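Aldehyde dehydrogenase family protein (Pseudomonas syringae pv. tomato, PDB 5IUV) probably oxidises indole-3-acetaldehyde to the auxin indole-3-acetic acid, with NAD+ as the bound cofactor. Local coordinates at residues S272-F277 / A432-N437; V310-K315 / V409-T414. All blocks are in the same frame, centred on the assembly; numbering follows the deposited sequence.

How the interactions relate
Following the chain from the N terminus, strand 273-276 is the first of the four strands involved. Helix 283-295 comes next, then strand 307-311, which runs into helix 312-326. Strand 406-412 follows much later and pairs with strand 307-311, closing the loop of interaction 2. Strand 430-434 then returns to the other edge of strand 273-276 and closes the longer loop of interaction 1, so interaction 2 is nested inside it. The strand order is 430-434, 273-276, 307-311, 406-412, all parallel. Interactions 1 and 2 have centres about 11 Å apart. Val276 O probably accepts a hydrogen bond from Glu311 N, and Phe277 packs edge-to-face with Phe412.

Interaction 1: residues S272-F277 / A432-N437; sequences SPNIVF and AVWTAN
Asn274 CG stands anti to the backbone N (chi1 -172°), while Trp434 CG lies beside its own backbone N (chi1 -59°). These torsions bring the amide to the pyrrole edge of the indole. Trp434 NE1 donates to Asn274 OD1 at 2.8 Å. The bond uses a lone pair of OD1 and lies close to the ring plane, but it is bent, with 138° at the hydrogen. Amide and ring planes are well turned from each other. The bond gives the buried indole N-H an acceptor and should limit rotation of the ring. On the sheet face that bears Asn274, Val276 and Trp434, Val276 CG2 reaches Trp434 CD1 at 3.9 Å, and helix 283-295 packs here through Ala286 and Ser289.

Ile275 and Val433 point to the other face of the sheet, toward helix 415-423 and Leu448. Phe277 turns its ring edge to Val433, with Phe277 CE2 and Val433 CG1 3.8 Å apart.

Four backbone bonds join the strands. Ala432 N reaches Pro273 O at 2.9 Å, and Ile275 N reaches Ala432 O at 2.8 Å. Trp434 N and Phe277 N continue the series to Ile275 O and Trp434 O. Beyond the strand, Thr435 OG1 accepts from Asn437 N in an ST turn and also bonds Asp279. This is a parallel strand pair with helices on both faces, as in the alpha/beta catalytic domain of aldehyde dehydrogenases.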
loop_
_atom_site.group_PDB
_atom_site.type_symbol
_atom_site.label_atom_id
_atom_site.label_comp_id
_atom_site.label_asym_id
_atom_site.label_seq_id
_atom_site.Cartn_x
_atom_site.Cartn_y
_atom_site.Cartn_z
ATOM N N SER A 272 -11.155 -17.670 -24.121
ATOM C CA SER A 272 -11.578 -16.321 -23.790
ATOM C C SER A 272 -12.699 -15.787 -24.679
ATOM O O SER A 272 -12.596 -15.814 -25.902
ATOM C CB SER A 272 -10.367 -15.393 -23.861
ATOM O OG SER A 272 -9.338 -15.878 -23.016
ATOM N N PRO A 273 -13.775 -15.284 -24.054
ATOM C CA PRO A 273 -14.906 -14.700 -24.777
ATOM C C PRO A 273 -14.696 -13.224 -25.106
ATOM O O PRO A 273 -14.316 -12.435 -24.245
ATOM C CB PRO A 273 -16.067 -14.874 -23.800
ATOM C CG PRO A 273 -15.415 -14.780 -22.456
ATOM C CD PRO A 273 -14.042 -15.392 -22.609
ATOM N N ASN A 274 -14.945 -12.878 -26.361
ATOM C CA ASN A 274 -14.837 -11.512 -26.860
ATOM C C ASN A 274 -16.241 -10.990 -27.155
ATOM O O ASN A 274 -16.805 -11.288 -28.208
ATOM C CB ASN A 274 -13.958 -11.492 -28.116
ATOM C CG ASN A 274 -13.631 -10.093 -28.596
ATOM O OD1 ASN A 274 -13.911 -9.101 -27.921
ATOM N ND2 ASN A 274 -13.007 -10.009 -29.766
ATOM N N ILE A 275 -16.811 -10.239 -26.215
ATOM C CA ILE A 275 -18.217 -9.838 -26.294
ATOM C C ILE A 275 -18.423 -8.482 -26.960
ATOM O O ILE A 275 -17.998 -7.445 -26.443
ATOM C CB ILE A 275 -18.860 -9.787 -24.895
ATOM C CG1 ILE A 275 -18.634 -11.110 -24.159
ATOM C CG2 ILE A 275 -20.348 -9.482 -25.002
ATOM C CD1 ILE A 275 -18.973 -11.032 -22.684
ATOM N N VAL A 276 -19.103 -8.496 -28.100
ATOM C CA VAL A 276 -19.324 -7.286 -28.873
ATOM C C VAL A 276 -20.793 -6.891 -28.825
ATOM O O VAL A 276 -21.655 -7.582 -29.373
ATOM C CB VAL A 276 -18.881 -7.467 -30.337
ATOM C CG1 VAL A 276 -19.039 -6.163 -31.107
ATOM C CG2 VAL A 276 -17.436 -7.956 -30.395
ATOM N N PHE A 277 -21.073 -5.783 -28.148
ATOM C CA PHE A 277 -22.432 -5.264 -28.045
ATOM C C PHE A 277 -22.760 -4.377 -29.231
ATOM O O PHE A 277 -21.866 -3.811 -29.860
ATOM C CB PHE A 277 -22.620 -4.474 -26.751
ATOM C CG PHE A 277 -22.768 -5.329 -25.533
ATOM C CD1 PHE A 277 -23.995 -5.890 -25.206
ATOM C CD2 PHE A 277 -21.687 -5.561 -24.697
ATOM C CE1 PHE A 277 -24.136 -6.673 -24.074
ATOM C CE2 PHE A 277 -21.824 -6.339 -23.563
ATOM C CZ PHE A 277 -23.050 -6.899 -23.253
ATOM N N ALA A 432 -13.249 -9.994 -23.100
ATOM C CA ALA A 432 -13.352 -8.594 -23.517
ATOM C C ALA A 432 -14.797 -8.149 -23.715
ATOM O O ALA A 432 -15.679 -8.957 -24.020
ATOM C CB ALA A 432 -12.556 -8.353 -24.788
ATOM N N VAL A 433 -15.025 -6.851 -23.533
ATOM C CA VAL A 433 -16.354 -6.261 -23.656
ATOM C C VAL A 433 -16.285 -5.010 -24.508
ATOM O O VAL A 433 -15.443 -4.151 -24.270
ATOM C CB VAL A 433 -16.948 -5.881 -22.283
ATOM C CG1 VAL A 433 -18.365 -5.356 -22.453
ATOM C CG2 VAL A 433 -16.933 -7.066 -21.354
ATOM N N TRP A 434 -17.171 -4.903 -25.493
ATOM C CA TRP A 434 -17.200 -3.730 -26.353
ATOM C C TRP A 434 -18.547 -3.040 -26.223
ATOM O O TRP A 434 -19.569 -3.570 -26.663
ATOM C CB TRP A 434 -16.928 -4.110 -27.815
ATOM C CG TRP A 434 -15.598 -4.790 -28.040
ATOM C CD1 TRP A 434 -15.270 -6.076 -27.717
ATOM C CD2 TRP A 434 -14.430 -4.222 -28.653
ATOM N NE1 TRP A 434 -13.968 -6.339 -28.080
ATOM C CE2 TRP A 434 -13.434 -5.217 -28.660
ATOM C CE3 TRP A 434 -14.132 -2.966 -29.195
ATOM C CZ2 TRP A 434 -12.160 -4.999 -29.190
ATOM C CZ3 TRP A 434 -12.868 -2.749 -29.724
ATOM C CH2 TRP A 434 -11.899 -3.764 -29.718
ATOM N N THR A 435 -18.541 -1.861 -25.604
ATOM C CA THR A 435 -19.755 -1.066 -25.429
ATOM C C THR A 435 -19.403 0.373 -25.072
ATOM O O THR A 435 -18.415 0.621 -24.390
ATOM C CB THR A 435 -20.686 -1.644 -24.330
ATOM O OG1 THR A 435 -21.764 -0.733 -24.093
ATOM C CG2 THR A 435 -19.932 -1.852 -23.030
ATOM N N ALA A 436 -20.215 1.315 -25.534
ATOM C CA ALA A 436 -19.989 2.727 -25.241
ATOM C C ALA A 436 -20.703 3.157 -23.965
ATOM O O ALA A 436 -20.545 4.286 -23.508
ATOM C CB ALA A 436 -20.444 3.594 -26.417
ATOM N N ASN A 437 -21.488 2.254 -23.392
ATOM C CA ASN A 437 -22.291 2.576 -22.214
ATOM C C ASN A 437 -21.485 2.448 -20.923
ATOM O O ASN A 437 -20.864 1.421 -20.674
ATOM C CB ASN A 437 -23.531 1.675 -22.165
ATOM C CG ASN A 437 -24.481 2.059 -21.051
ATOM O OD1 ASN A 437 -24.425 1.504 -19.953
ATOM N ND2 ASN A 437 -25.356 3.019 -21.324
#

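Interaction 2: residues V310-K315 / V409-T414; sequences VERSIK and VLTFDT
Phe412 and Glu311 make the tight part of this contact. The ring lies under the backbone of Glu311, whose CA sits 3.8 Å from the centroid of the Phe412 ring and 16° off the normal. This is a CH-pi contact over the face. Phe412 CG is placed between the backbone N and the carbonyl carbon (chi1 65°), which swings the ring across to the neighbouring strand. Ala418 of helix 415-423 also packs on Phe412.

Three backbone bonds run alongside. Val310 N donates to Leu410 O at 2.9 Å. Phe412 N reaches Val310 O at a longer 3.3 Å. Arg312 N then bonds Phe412 O at 2.8 Å, one residue past the paired strand. On the face bearing Val310 and Thr411, Val310 CG1 touches Val409 CG1. The aliphatic part of Lys315 crosses Thr411 CG2, and its NZ goes on to a salt bridge with Asp389.

The solvent side is looser. The Arg312 chain bends at chi3 (-62°) and presents its guanidinium edge to Thr411. Arg312 NH2 donates to Thr411 OG1 at 2.9 Å, and Arg312 NE adds a weak bond to the same oxygen. The salt bridge from Arg312 NH1 to Asp413 OD2 is long, at 3.9 Å, with the two planes nearly perpendicular. A water donates to both Glu311 OE2 and Asp413 O, while Glu311 OE1 accepts from Ala278 N. Thr414 OG1 caps helix 415-423 by a hydrogen bond with Glu417 N. This is the C-terminal end of a parallel strand pair in an alpha/beta fold, here the catalytic domain of an aldehyde dehydrogenase, with a helix following each strand.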
loop_
_atom_site.group_PDB
_atom_site.type_symbol
_atom_site.label_atom_id
_atom_site.label_comp_id
_atom_site.label_asym_id
_atom_site.label_seq_id
_atom_site.Cartn_x
_atom_site.Cartn_y
_atom_site.Cartn_z
ATOM N N VAL A 310 -21.447 -12.094 -30.216
ATOM C CA VAL A 310 -21.934 -10.870 -30.843
ATOM C C VAL A 310 -23.431 -10.678 -30.622
ATOM O O VAL A 310 -24.214 -11.609 -30.811
ATOM C CB VAL A 310 -21.614 -10.857 -32.360
ATOM C CG1 VAL A 310 -21.976 -12.179 -32.994
ATOM C CG2 VAL A 310 -22.326 -9.708 -33.061
ATOM N N GLU A 311 -23.818 -9.475 -30.199
ATOM C CA GLU A 311 -25.230 -9.157 -30.018
ATOM C C GLU A 311 -25.944 -9.387 -31.347
ATOM O O GLU A 311 -25.481 -8.936 -32.398
ATOM C CB GLU A 311 -25.420 -7.718 -29.527
ATOM C CG GLU A 311 -26.847 -7.398 -29.097
ATOM C CD GLU A 311 -26.948 -6.141 -28.245
ATOM O OE1 GLU A 311 -25.902 -5.518 -27.951
ATOM O OE2 GLU A 311 -28.081 -5.777 -27.870
ATOM N N ARG A 312 -27.059 -10.107 -31.300
ATOM C CA ARG A 312 -27.665 -10.638 -32.519
ATOM C C ARG A 312 -28.034 -9.548 -33.533
ATOM O O ARG A 312 -27.896 -9.753 -34.735
ATOM C CB ARG A 312 -28.896 -11.476 -32.174
ATOM C CG ARG A 312 -29.473 -12.230 -33.366
ATOM C CD ARG A 312 -30.316 -13.414 -32.925
ATOM N NE ARG A 312 -29.527 -14.394 -32.183
ATOM C CZ ARG A 312 -29.758 -14.729 -30.917
ATOM N NH1 ARG A 312 -30.768 -14.174 -30.260
ATOM N NH2 ARG A 312 -28.982 -15.626 -30.313
ATOM N N SER A 313 -28.456 -8.387 -33.042
ATOM C CA SER A 313 -28.917 -7.306 -33.909
ATOM C C SER A 313 -27.821 -6.701 -34.804
ATOM O O SER A 313 -28.134 -6.000 -35.763
ATOM C CB SER A 313 -29.558 -6.198 -33.066
ATOM O OG SER A 313 -28.647 -5.693 -32.105
ATOM N N ILE A 314 -26.548 -6.955 -34.497
ATOM C CA ILE A 314 -25.468 -6.472 -35.362
ATOM C C ILE A 314 -24.703 -7.608 -36.040
ATOM O O ILE A 314 -23.757 -7.369 -36.794
ATOM C CB ILE A 314 -24.445 -5.601 -34.590
ATOM C CG1 ILE A 314 -23.848 -6.376 -33.415
ATOM C CG2 ILE A 314 -25.087 -4.299 -34.130
ATOM C CD1 ILE A 314 -22.452 -5.925 -33.030
ATOM N N LYS A 315 -25.116 -8.840 -35.770
ATOM C CA LYS A 315 -24.406 -10.019 -36.254
ATOM C C LYS A 315 -24.270 -10.050 -37.780
ATOM O O LYS A 315 -23.186 -10.314 -38.307
ATOM C CB LYS A 315 -25.112 -11.277 -35.752
ATOM C CG LYS A 315 -24.894 -12.512 -36.596
ATOM C CD LYS A 315 -23.546 -13.137 -36.341
ATOM C CE LYS A 315 -23.584 -14.615 -36.681
ATOM N NZ LYS A 315 -23.999 -14.864 -38.090
ATOM N N VAL A 409 -18.057 -18.386 -33.479
ATOM C CA VAL A 409 -18.926 -17.215 -33.397
ATOM C C VAL A 409 -20.293 -17.563 -32.809
ATOM O O VAL A 409 -21.021 -18.390 -33.356
ATOM C CB VAL A 409 -19.123 -16.562 -34.775
ATOM C CG1 VAL A 409 -20.022 -15.333 -34.649
ATOM C CG2 VAL A 409 -17.774 -16.192 -35.385
ATOM N N LEU A 410 -20.638 -16.908 -31.701
ATOM C CA LEU A 410 -21.899 -17.162 -31.008
ATOM C C LEU A 410 -22.719 -15.878 -30.923
ATOM O O LEU A 410 -22.160 -14.779 -30.971
ATOM C CB LEU A 410 -21.649 -17.712 -29.601
ATOM C CG LEU A 410 -20.759 -18.948 -29.401
ATOM C CD1 LEU A 410 -19.266 -18.614 -29.440
ATOM C CD2 LEU A 410 -21.123 -19.664 -28.099
ATOM N N THR A 411 -24.038 -16.006 -30.793
ATOM C CA THR A 411 -24.881 -14.819 -30.653
ATOM C C THR A 411 -25.615 -14.789 -29.315
ATOM O O THR A 411 -25.758 -15.813 -28.650
ATOM C CB THR A 411 -25.916 -14.704 -31.798
ATOM O OG1 THR A 411 -26.644 -15.930 -31.932
ATOM C CG2 THR A 411 -25.219 -14.387 -33.113
ATOM N N PHE A 412 -26.051 -13.594 -28.923
ATOM C CA PHE A 412 -26.856 -13.392 -27.717
ATOM C C PHE A 412 -27.787 -12.207 -27.945
ATOM O O PHE A 412 -27.583 -11.435 -28.888
ATOM C CB PHE A 412 -25.969 -13.146 -26.491
ATOM C CG PHE A 412 -25.165 -11.870 -26.567
ATOM C CD1 PHE A 412 -25.698 -10.664 -26.131
ATOM C CD2 PHE A 412 -23.878 -11.879 -27.073
ATOM C CE1 PHE A 412 -24.960 -9.492 -26.209
ATOM C CE2 PHE A 412 -23.137 -10.708 -27.148
ATOM C CZ PHE A 412 -23.678 -9.522 -26.719
ATOM N N ASP A 413 -28.792 -12.046 -27.084
ATOM C CA ASP A 413 -29.746 -10.944 -27.233
ATOM C C ASP A 413 -29.856 -10.030 -26.010
ATOM O O ASP A 413 -30.451 -8.953 -26.095
ATOM C CB ASP A 413 -31.139 -11.485 -27.579
ATOM C CG ASP A 413 -31.641 -12.509 -26.579
ATOM O OD1 ASP A 413 -31.098 -12.586 -25.454
ATOM O OD2 ASP A 413 -32.590 -13.244 -26.923
ATOM N N THR A 414 -29.318 -10.474 -24.877
ATOM C CA THR A 414 -29.286 -9.665 -23.659
ATOM C C THR A 414 -27.905 -9.717 -23.018
ATOM O O THR A 414 -27.161 -10.677 -23.216
ATOM C CB THR A 414 -30.315 -10.136 -22.608
ATOM O OG1 THR A 414 -29.910 -11.407 -22.087
ATOM C CG2 THR A 414 -31.718 -10.247 -23.205
HETATM O O HOH W 1 -30.280 -7.338 -28.208
#